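Local coordinates for putative hydrogenase (Pyrococcus furiosus, PDB 3LYU), which is one alpha-beta domain of a putative oxidoreductase whose whole chain probably passes electrons between FAD and a [2Fe-2S] cluster, and likely resembles the nucleotide-binding domain of ferredoxin reductases, at residues B[19-24]-B[43-48]; B[31-36]-B[112-117]; B[50-55]-B[93-98]. All coordinates share one frame; numbering follows the deposited sequence.

Interaction 1 of 3, residues B[19-24]-B[43-48]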
loop_
_atom_site.group_PDB
_atom_site.type_symbol
_atom_site.label_atom_id
_atom_site.label_comp_id
_atom_site.label_asym_id
_atom_site.label_seq_id
_atom_site.Cartn_x
_atom_site.Cartn_y
_atom_site.Cartn_z
ATOM N N GLY B 19 -11.261 -2.135 -22.320
ATOM C CA GLY B 19 -12.356 -2.251 -23.250
ATOM C C GLY B 19 -13.341 -1.134 -23.032
ATOM O O GLY B 19 -13.009 0.023 -23.261
ATOM N N LYS B 20 -14.548 -1.483 -22.589
ATOM C CA LYS B 20 -15.597 -0.503 -22.346
ATOM C C LYS B 20 -15.616 -0.153 -20.866
ATOM O O LYS B 20 -15.856 -1.011 -20.023
ATOM C CB LYS B 20 -16.949 -1.057 -22.783
ATOM C CG LYS B 20 -18.041 -0.003 -22.807
ATOM C CD LYS B 20 -19.315 -0.524 -23.439
ATOM C CE LYS B 20 -20.372 0.562 -23.521
ATOM N NZ LYS B 20 -21.617 0.055 -24.161
ATOM N N ILE B 21 -15.367 1.119 -20.564
ATOM C CA ILE B 21 -15.296 1.576 -19.183
ATOM C C ILE B 21 -16.381 2.574 -18.780
ATOM O O ILE B 21 -16.712 3.494 -19.518
ATOM C CB ILE B 21 -13.901 2.226 -18.883
ATOM C CG1 ILE B 21 -12.773 1.267 -19.288
ATOM C CG2 ILE B 21 -13.795 2.579 -17.389
ATOM C CD1 ILE B 21 -11.395 1.882 -19.271
ATOM N N LEU B 22 -16.933 2.371 -17.593
ATOM C CA LEU B 22 -17.939 3.262 -17.067
ATOM C C LEU B 22 -17.244 4.035 -15.950
ATOM O O LEU B 22 -17.049 3.512 -14.847
ATOM C CB LEU B 22 -19.120 2.470 -16.498
ATOM C CG LEU B 22 -20.111 3.341 -15.719
ATOM C CD1 LEU B 22 -20.596 4.496 -16.597
ATOM C CD2 LEU B 22 -21.273 2.511 -15.251
ATOM N N ALA B 23 -16.845 5.265 -16.246
ATOM C CA ALA B 23 -16.182 6.097 -15.257
ATOM C C ALA B 23 -17.232 7.003 -14.598
ATOM O O ALA B 23 -17.812 7.865 -15.252
ATOM C CB ALA B 23 -15.097 6.921 -15.927
ATOM N N ILE B 24 -17.468 6.789 -13.302
ATOM C CA ILE B 24 -18.457 7.549 -12.535
ATOM C C ILE B 24 -17.856 8.611 -11.608
ATOM O O ILE B 24 -16.830 8.388 -10.961
ATOM C CB ILE B 24 -19.308 6.605 -11.682
ATOM C CG1 ILE B 24 -19.891 5.512 -12.561
ATOM C CG2 ILE B 24 -20.424 7.369 -11.018
ATOM C CD1 ILE B 24 -20.602 4.461 -11.792
ATOM N N ILE B 43 -6.148 5.940 -24.859
ATOM C CA ILE B 43 -5.412 4.675 -24.795
ATOM C C ILE B 43 -6.138 3.533 -25.509
ATOM O O ILE B 43 -5.593 2.444 -25.680
ATOM C CB ILE B 43 -5.098 4.296 -23.302
ATOM C CG1 ILE B 43 -3.598 4.427 -23.056
ATOM C CG2 ILE B 43 -5.558 2.884 -22.970
ATOM C CD1 ILE B 43 -3.039 5.825 -23.334
ATOM N N GLY B 44 -7.369 3.782 -25.927
ATOM C CA GLY B 44 -8.105 2.760 -26.642
ATOM C C GLY B 44 -9.286 2.152 -25.916
ATOM O O GLY B 44 -9.762 1.076 -26.298
ATOM N N ASN B 45 -9.755 2.838 -24.876
ATOM C CA ASN B 45 -10.890 2.379 -24.086
ATOM C C ASN B 45 -12.170 3.119 -24.469
ATOM O O ASN B 45 -12.147 4.312 -24.743
ATOM C CB ASN B 45 -10.618 2.594 -22.594
ATOM C CG ASN B 45 -9.495 1.735 -22.082
ATOM O OD1 ASN B 45 -9.585 0.514 -22.082
ATOM N ND2 ASN B 45 -8.425 2.368 -21.643
ATOM N N ASP B 46 -13.286 2.404 -24.488
ATOM C CA ASP B 46 -14.577 3.005 -24.799
ATOM C C ASP B 46 -15.161 3.445 -23.464
ATOM O O ASP B 46 -15.997 2.752 -22.886
ATOM C CB ASP B 46 -15.501 1.971 -25.449
ATOM C CG ASP B 46 -16.909 2.496 -25.663
ATOM O OD1 ASP B 46 -17.089 3.406 -26.496
ATOM O OD2 ASP B 46 -17.840 2.002 -24.997
ATOM N N VAL B 47 -14.717 4.591 -22.966
ATOM C CA VAL B 47 -15.213 5.054 -21.684
ATOM C C VAL B 47 -16.409 5.994 -21.821
ATOM O O VAL B 47 -16.436 6.879 -22.673
ATOM C CB VAL B 47 -14.073 5.734 -20.861
ATOM C CG1 VAL B 47 -13.487 6.888 -21.639
ATOM C CG2 VAL B 47 -14.601 6.210 -19.512
ATOM N N THR B 48 -17.421 5.757 -20.993
ATOM C CA THR B 48 -18.617 6.586 -20.976
ATOM C C THR B 48 -18.672 7.052 -19.523
ATOM O O THR B 48 -18.684 6.228 -18.597
ATOM C CB THR B 48 -19.885 5.783 -21.295
ATOM O OG1 THR B 48 -20.290 5.063 -20.131
ATOM C CG2 THR B 48 -19.626 4.789 -22.424
#

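Interaction 2 of 3, residues B[31-36]-B[112-117]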
loop_
_atom_site.group_PDB
_atom_site.type_symbol
_atom_site.label_atom_id
_atom_site.label_comp_id
_atom_site.label_asym_id
_atom_site.label_seq_id
_atom_site.Cartn_x
_atom_site.Cartn_y
_atom_site.Cartn_z
ATOM N N VAL B 31 -14.447 16.079 -11.226
ATOM C CA VAL B 31 -13.260 16.846 -11.569
ATOM C C VAL B 31 -12.045 15.926 -11.682
ATOM O O VAL B 31 -11.213 16.065 -12.587
ATOM C CB VAL B 31 -12.975 17.902 -10.494
ATOM C CG1 VAL B 31 -11.768 18.757 -10.897
ATOM C CG2 VAL B 31 -14.215 18.756 -10.282
ATOM N N GLU B 32 -11.958 14.981 -10.753
ATOM C CA GLU B 32 -10.854 14.037 -10.712
ATOM C C GLU B 32 -10.953 12.927 -11.760
ATOM O O GLU B 32 -9.950 12.537 -12.352
ATOM C CB GLU B 32 -10.752 13.445 -9.303
ATOM C CG GLU B 32 -9.527 12.595 -9.062
ATOM C CD GLU B 32 -9.331 12.263 -7.604
ATOM O OE1 GLU B 32 -8.394 11.486 -7.286
ATOM O OE2 GLU B 32 -10.113 12.783 -6.773
ATOM N N VAL B 33 -12.150 12.413 -11.996
ATOM C CA VAL B 33 -12.294 11.358 -12.994
ATOM C C VAL B 33 -12.077 11.913 -14.401
ATOM O O VAL B 33 -11.698 11.181 -15.312
ATOM C CB VAL B 33 -13.695 10.627 -12.895
ATOM C CG1 VAL B 33 -14.705 11.487 -12.180
ATOM C CG2 VAL B 33 -14.223 10.286 -14.283
ATOM N N TYR B 34 -12.287 13.213 -14.578
ATOM C CA TYR B 34 -12.105 13.807 -15.895
ATOM C C TYR B 34 -10.771 13.439 -16.534
ATOM O O TYR B 34 -10.748 12.728 -17.540
ATOM C CB TYR B 34 -12.255 15.326 -15.835
ATOM C CG TYR B 34 -11.914 16.011 -17.142
ATOM C CD1 TYR B 34 -12.447 15.556 -18.362
ATOM C CD2 TYR B 34 -11.081 17.130 -17.162
ATOM C CE1 TYR B 34 -12.155 16.204 -19.567
ATOM C CE2 TYR B 34 -10.789 17.786 -18.359
ATOM C CZ TYR B 34 -11.325 17.323 -19.555
ATOM O OH TYR B 34 -11.034 17.990 -20.722
ATOM N N PRO B 35 -9.645 13.912 -15.969
ATOM C CA PRO B 35 -8.345 13.574 -16.562
ATOM C C PRO B 35 -8.070 12.071 -16.686
ATOM O O PRO B 35 -7.328 11.632 -17.550
ATOM C CB PRO B 35 -7.353 14.284 -15.649
ATOM C CG PRO B 35 -8.092 14.384 -14.347
ATOM C CD PRO B 35 -9.464 14.763 -14.782
ATOM N N ILE B 36 -8.688 11.284 -15.828
ATOM C CA ILE B 36 -8.518 9.847 -15.875
ATOM C C ILE B 36 -9.248 9.241 -17.068
ATOM O O ILE B 36 -8.675 8.451 -17.820
ATOM C CB ILE B 36 -9.051 9.196 -14.593
ATOM C CG1 ILE B 36 -8.185 9.629 -13.410
ATOM C CG2 ILE B 36 -9.072 7.694 -14.737
ATOM C CD1 ILE B 36 -8.577 8.993 -12.084
ATOM N N PHE B 112 -15.290 2.303 -12.718
ATOM C CA PHE B 112 -14.422 3.053 -11.831
ATOM C C PHE B 112 -15.200 4.230 -11.284
ATOM O O PHE B 112 -15.889 4.921 -12.020
ATOM C CB PHE B 112 -13.192 3.531 -12.589
ATOM C CG PHE B 112 -12.414 4.600 -11.875
ATOM C CD1 PHE B 112 -12.538 5.939 -12.253
ATOM C CD2 PHE B 112 -11.531 4.272 -10.851
ATOM C CE1 PHE B 112 -11.790 6.935 -11.629
ATOM C CE2 PHE B 112 -10.774 5.263 -10.215
ATOM C CZ PHE B 112 -10.905 6.595 -10.609
HETATM N N MSE B 113 -15.098 4.457 -9.983
HETATM C CA MSE B 113 -15.819 5.555 -9.385
HETATM C C MSE B 113 -15.058 6.352 -8.344
HETATM O O MSE B 113 -14.200 5.832 -7.623
HETATM C CB MSE B 113 -17.102 5.055 -8.744
HETATM C CG MSE B 113 -17.976 6.198 -8.315
HETATM SE SE MSE B 113 -19.400 5.700 -7.184
HETATM C CE MSE B 113 -19.360 7.189 -5.958
ATOM N N VAL B 114 -15.401 7.631 -8.276
ATOM C CA VAL B 114 -14.832 8.549 -7.303
ATOM C C VAL B 114 -15.975 9.419 -6.744
ATOM O O VAL B 114 -16.642 10.136 -7.471
ATOM C CB VAL B 114 -13.690 9.418 -7.936
ATOM C CG1 VAL B 114 -14.080 9.858 -9.329
ATOM C CG2 VAL B 114 -13.395 10.636 -7.060
ATOM N N GLY B 115 -16.209 9.306 -5.445
ATOM C CA GLY B 115 -17.249 10.070 -4.785
ATOM C C GLY B 115 -17.293 9.670 -3.319
ATOM O O GLY B 115 -16.449 8.881 -2.884
ATOM N N PRO B 116 -18.248 10.185 -2.521
ATOM C CA PRO B 116 -18.280 9.789 -1.108
ATOM C C PRO B 116 -18.281 8.281 -0.955
ATOM O O PRO B 116 -18.832 7.563 -1.799
ATOM C CB PRO B 116 -19.553 10.456 -0.566
ATOM C CG PRO B 116 -20.356 10.794 -1.795
ATOM C CD PRO B 116 -19.315 11.151 -2.826
ATOM N N VAL B 117 -17.643 7.812 0.118
ATOM C CA VAL B 117 -17.510 6.384 0.397
ATOM C C VAL B 117 -18.851 5.691 0.644
ATOM O O VAL B 117 -18.955 4.468 0.604
ATOM C CB VAL B 117 -16.538 6.159 1.590
ATOM C CG1 VAL B 117 -17.109 6.766 2.849
ATOM C CG2 VAL B 117 -16.250 4.674 1.763
#

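Interaction 3 of 3, residues B[50-55]-B[93-98]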
loop_
_atom_site.group_PDB
_atom_site.type_symbol
_atom_site.label_atom_id
_atom_site.label_comp_id
_atom_site.label_asym_id
_atom_site.label_seq_id
_atom_site.Cartn_x
_atom_site.Cartn_y
_atom_site.Cartn_z
ATOM N N LEU B 50 -20.260 9.124 -16.174
ATOM C CA LEU B 50 -21.541 9.451 -15.583
ATOM C C LEU B 50 -21.305 10.428 -14.448
ATOM O O LEU B 50 -20.505 10.162 -13.559
ATOM C CB LEU B 50 -22.223 8.182 -15.056
ATOM C CG LEU B 50 -23.399 8.399 -14.088
ATOM C CD1 LEU B 50 -24.547 9.070 -14.809
ATOM C CD2 LEU B 50 -23.839 7.072 -13.494
ATOM N N HIS B 51 -21.976 11.569 -14.488
ATOM C CA HIS B 51 -21.828 12.547 -13.426
ATOM C C HIS B 51 -23.165 12.711 -12.730
ATOM O O HIS B 51 -24.123 13.210 -13.335
ATOM C CB HIS B 51 -21.385 13.914 -13.971
ATOM C CG HIS B 51 -21.091 14.924 -12.898
ATOM N ND1 HIS B 51 -21.078 16.281 -13.134
ATOM C CD2 HIS B 51 -20.787 14.769 -11.586
ATOM C CE1 HIS B 51 -20.780 16.920 -12.015
ATOM N NE2 HIS B 51 -20.598 16.024 -11.061
ATOM N N VAL B 52 -23.239 12.287 -11.469
ATOM C CA VAL B 52 -24.476 12.427 -10.706
ATOM C C VAL B 52 -24.226 13.483 -9.637
ATOM O O VAL B 52 -23.351 13.330 -8.781
ATOM C CB VAL B 52 -24.911 11.090 -10.052
ATOM C CG1 VAL B 52 -26.283 11.253 -9.409
ATOM C CG2 VAL B 52 -24.941 9.978 -11.098
ATOM N N THR B 53 -24.983 14.571 -9.712
ATOM C CA THR B 53 -24.833 15.667 -8.758
ATOM C C THR B 53 -26.111 16.502 -8.763
ATOM O O THR B 53 -27.078 16.124 -9.418
ATOM C CB THR B 53 -23.615 16.548 -9.130
ATOM O OG1 THR B 53 -23.313 17.429 -8.044
ATOM C CG2 THR B 53 -23.896 17.366 -10.388
ATOM N N PHE B 54 -26.125 17.618 -8.033
ATOM C CA PHE B 54 -27.304 18.489 -7.986
ATOM C C PHE B 54 -27.321 19.435 -9.178
ATOM O O PHE B 54 -26.272 19.794 -9.701
ATOM C CB PHE B 54 -27.329 19.277 -6.676
ATOM C CG PHE B 54 -27.584 18.424 -5.469
ATOM C CD1 PHE B 54 -28.747 17.664 -5.375
ATOM C CD2 PHE B 54 -26.667 18.378 -4.426
ATOM C CE1 PHE B 54 -29.000 16.869 -4.261
ATOM C CE2 PHE B 54 -26.907 17.586 -3.304
ATOM C CZ PHE B 54 -28.080 16.828 -3.222
ATOM N N GLU B 55 -28.514 19.826 -9.612
ATOM C CA GLU B 55 -28.651 20.703 -10.765
ATOM C C GLU B 55 -27.653 21.865 -10.833
ATOM O O GLU B 55 -27.057 22.124 -11.887
ATOM C CB GLU B 55 -30.074 21.257 -10.838
ATOM C CG GLU B 55 -31.119 20.212 -11.156
ATOM C CD GLU B 55 -32.521 20.794 -11.281
ATOM O OE1 GLU B 55 -33.473 20.010 -11.512
ATOM O OE2 GLU B 55 -32.670 22.032 -11.149
ATOM N N GLN B 93 -29.951 7.652 -4.667
ATOM C CA GLN B 93 -30.970 6.883 -5.372
ATOM C C GLN B 93 -30.789 6.951 -6.887
ATOM O O GLN B 93 -30.772 5.927 -7.559
ATOM C CB GLN B 93 -32.361 7.409 -5.024
ATOM C CG GLN B 93 -32.782 7.212 -3.579
ATOM C CD GLN B 93 -32.781 5.745 -3.157
ATOM O OE1 GLN B 93 -31.736 5.191 -2.789
ATOM N NE2 GLN B 93 -33.953 5.107 -3.218
ATOM N N ARG B 94 -30.674 8.165 -7.415
ATOM C CA ARG B 94 -30.490 8.391 -8.846
ATOM C C ARG B 94 -29.239 7.672 -9.337
ATOM O O ARG B 94 -29.153 7.262 -10.494
ATOM C CB ARG B 94 -30.356 9.894 -9.113
ATOM C CG ARG B 94 -30.074 10.262 -10.560
ATOM C CD ARG B 94 -31.320 10.117 -11.433
ATOM N NE ARG B 94 -32.326 11.132 -11.129
ATOM C CZ ARG B 94 -32.260 12.399 -11.525
ATOM N NH1 ARG B 94 -33.224 13.250 -11.192
ATOM N NH2 ARG B 94 -31.241 12.813 -12.267
ATOM N N LEU B 95 -28.271 7.525 -8.438
ATOM C CA LEU B 95 -27.000 6.874 -8.745
ATOM C C LEU B 95 -27.124 5.353 -8.903
ATOM O O LEU B 95 -26.531 4.769 -9.816
ATOM C CB LEU B 95 -25.976 7.201 -7.653
ATOM C CG LEU B 95 -24.530 6.740 -7.854
ATOM C CD1 LEU B 95 -23.900 7.453 -9.042
ATOM C CD2 LEU B 95 -23.748 7.039 -6.587
ATOM N N LYS B 96 -27.884 4.714 -8.018
ATOM C CA LYS B 96 -28.070 3.269 -8.091
ATOM C C LYS B 96 -28.903 2.958 -9.322
ATOM O O LYS B 96 -28.578 2.055 -10.095
ATOM C CB LYS B 96 -28.816 2.757 -6.865
ATOM C CG LYS B 96 -28.352 3.380 -5.573
ATOM C CD LYS B 96 -29.202 2.923 -4.398
ATOM C CE LYS B 96 -28.878 1.496 -4.009
ATOM N NZ LYS B 96 -29.625 1.118 -2.781
ATOM N N GLU B 97 -29.977 3.724 -9.493
ATOM C CA GLU B 97 -30.896 3.549 -10.613
ATOM C C GLU B 97 -30.235 3.638 -11.986
ATOM O O GLU B 97 -30.452 2.770 -12.827
ATOM C CB GLU B 97 -32.038 4.577 -10.524
ATOM C CG GLU B 97 -32.806 4.549 -9.198
ATOM C CD GLU B 97 -33.955 5.543 -9.145
ATOM O OE1 GLU B 97 -33.736 6.732 -9.461
ATOM O OE2 GLU B 97 -35.076 5.136 -8.775
ATOM N N LYS B 98 -29.432 4.676 -12.213
ATOM C CA LYS B 98 -28.768 4.855 -13.505
ATOM C C LYS B 98 -27.728 3.782 -13.800
ATOM O O LYS B 98 -27.588 3.344 -14.944
ATOM C CB LYS B 98 -28.110 6.237 -13.592
ATOM C CG LYS B 98 -28.514 7.042 -14.839
ATOM C CD LYS B 98 -28.459 6.204 -16.116
ATOM C CE LYS B 98 -28.636 7.047 -17.365
ATOM N NZ LYS B 98 -29.887 7.849 -17.332
#

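Interaction 1 of 3, residues B[19-24]-B[43-48]
Strand 20-24 runs beside strand 46-48 in the same direction, their axes 23° apart and 4.3 Å from each other at closest approach, with K20 opposite D46, I21 opposite V47 and L22 opposite T48. The backbone ladder passes to and fro: D46 N gives to G19 O (2.7 Å), I21 N to D46 O, T48 N to I21 O, and A23 N to T48 O. Before the first rung a side chain continues the pattern, because the amide oxygen OD1 of N45 receives G19 N at 3.1 Å in its carbonyl plane. The same oxygen takes F18 N, while ND2 of N45 reaches the carbonyls of E16 and W40; an asparagine, acceptor and donor in one flat group, suits this buried corner. I21 CD1 packs against that amide, 3.4 Å from N45 CG.

The two strands and helix 29-42 between them form a right-handed beta-alpha-beta crossover, the repeating unit of a Rossmann-like parallel sheet. The apolar residues I21, A23 and V47 share the face covered by that helix; A23 CB lies 3.7 Å from V47 CG2, and the small alanine leaves room for V33 and A37. On the other face K20 and D46 lie side by side. With CG anti to the backbone N (chi1 -169°), the extended lysine passes its methylenes along the carboxylate, CG 3.0 Å from D46 OD2. Its NZ stays 4.3 Å from that oxygen, beyond a salt bridge, and pairs instead with E106. Further along this face, L22 brings CD1 3.3 Å from T48 O and near the hydroxyl oxygen OG1.

Interaction 2 of 3, residues B[31-36]-B[112-117]
V33 and V114 make the tightest meeting, CG1 to CG1 at 3.3 Å, closer than ordinary van der Waals contact. Beside them the I36 side chain crosses that of F112 at about a right angle and sets its terminal methyl CD1 3.7 Å from F112 CZ. V33 also reaches this ring, its CB lying near the ring plane at the edge, 4.3 Å from CE1. The short valines let helix and strand approach, the CA atoms of V33 and V114 being 6.8 Å apart, while the flat F112 ring reaches I36, about one turn on from V33. F112 extends toward the helix with CG anti to its backbone N (chi1 165°), and W40 meets its ring edge-to-face.

The extended E32 chain crosses V114 at a slant, its OE2 3.9 Å from V114 CG2. A glutamate suits this partly exposed place because its length carries the carboxylate to the margin, where OE1 is hydrogen-bonded to T11.

The segment axes of helix 31-36 and strand 112-114 run roughly antiparallel, at 146°. Helix 29-42 thus covers the sheet over strands 20-26 and 110-114, V33 touching A23 as well, while M113 faces helix 117-130 on the other side.

Interaction 3 of 3, residues B[50-55]-B[93-98]
V52 and L95 cross at a slant, and their methyl groups bring strand and helix together: V52 CG2 lies 3.4 Å from L95 CD1, tighter than usual for two carbons. This is the sheet-to-helix packing of a three-layered alpha/beta fold of Rossmann-like type, in which helix 84-104 lies against a parallel sheet. Strand 50-54 and the helical segment 93-98 run nearly antiparallel, at 158°, with their axes 8.9 Å apart at closest approach, and the gap is filled by side chains.

The two branches of V52 divide the work. CG2 meets the leucine, while CG1, anti to the backbone N (chi1 -173°), turns to the aliphatic part of R94, whose CG is 4.1 Å away. A beta-branched residue suits a strand and presents two methyls to the helix at once. L95 leaves the helix flank-on, and its branch then swings toward the sheet; its longer chain suits a position from which the methyl must reach inward, and it also touches D119 and V123 of helix 117-130.

The first torsion of R94 sets CG against V52; the bends beyond it carry the guanidinium group to E74, where NH2 forms a salt bridge. K98 divides itself in a similar way: its first methylene faces the strand, and its amine reaches the other carboxylate oxygen of E74. Two cationic partners, one at each oxygen, would be expected to favour the ionised carboxylate of E74. L50, two residues before V52 on the strand, places CD2 4.4 Å from K98 CB and 4.5 Å from L95 CD1.

Overall arrangement
The three contacts are spread through the alpha/beta/alpha layers built on one parallel sheet, ordered 70-76, 46-54, 20-26, 110-114, 134-136. Interaction 1 joins two neighbouring strands within it. Interaction 2 packs helix 29-42 on one face, and interaction 3 packs helix 84-104 on the other. Interactions 1 and 3 share strand 46-54, their centres about 18 Å apart; that of interaction 2 lies about 13 Å from each. The segments of interactions 1 and 2 alternate along the chain, and their strands 20-26 and 110-114 are neighbours; interaction 3 opens after interaction 1 closes and is nested within interaction 2. Residues distant in sequence thereby build a single helix-sheet-helix domain.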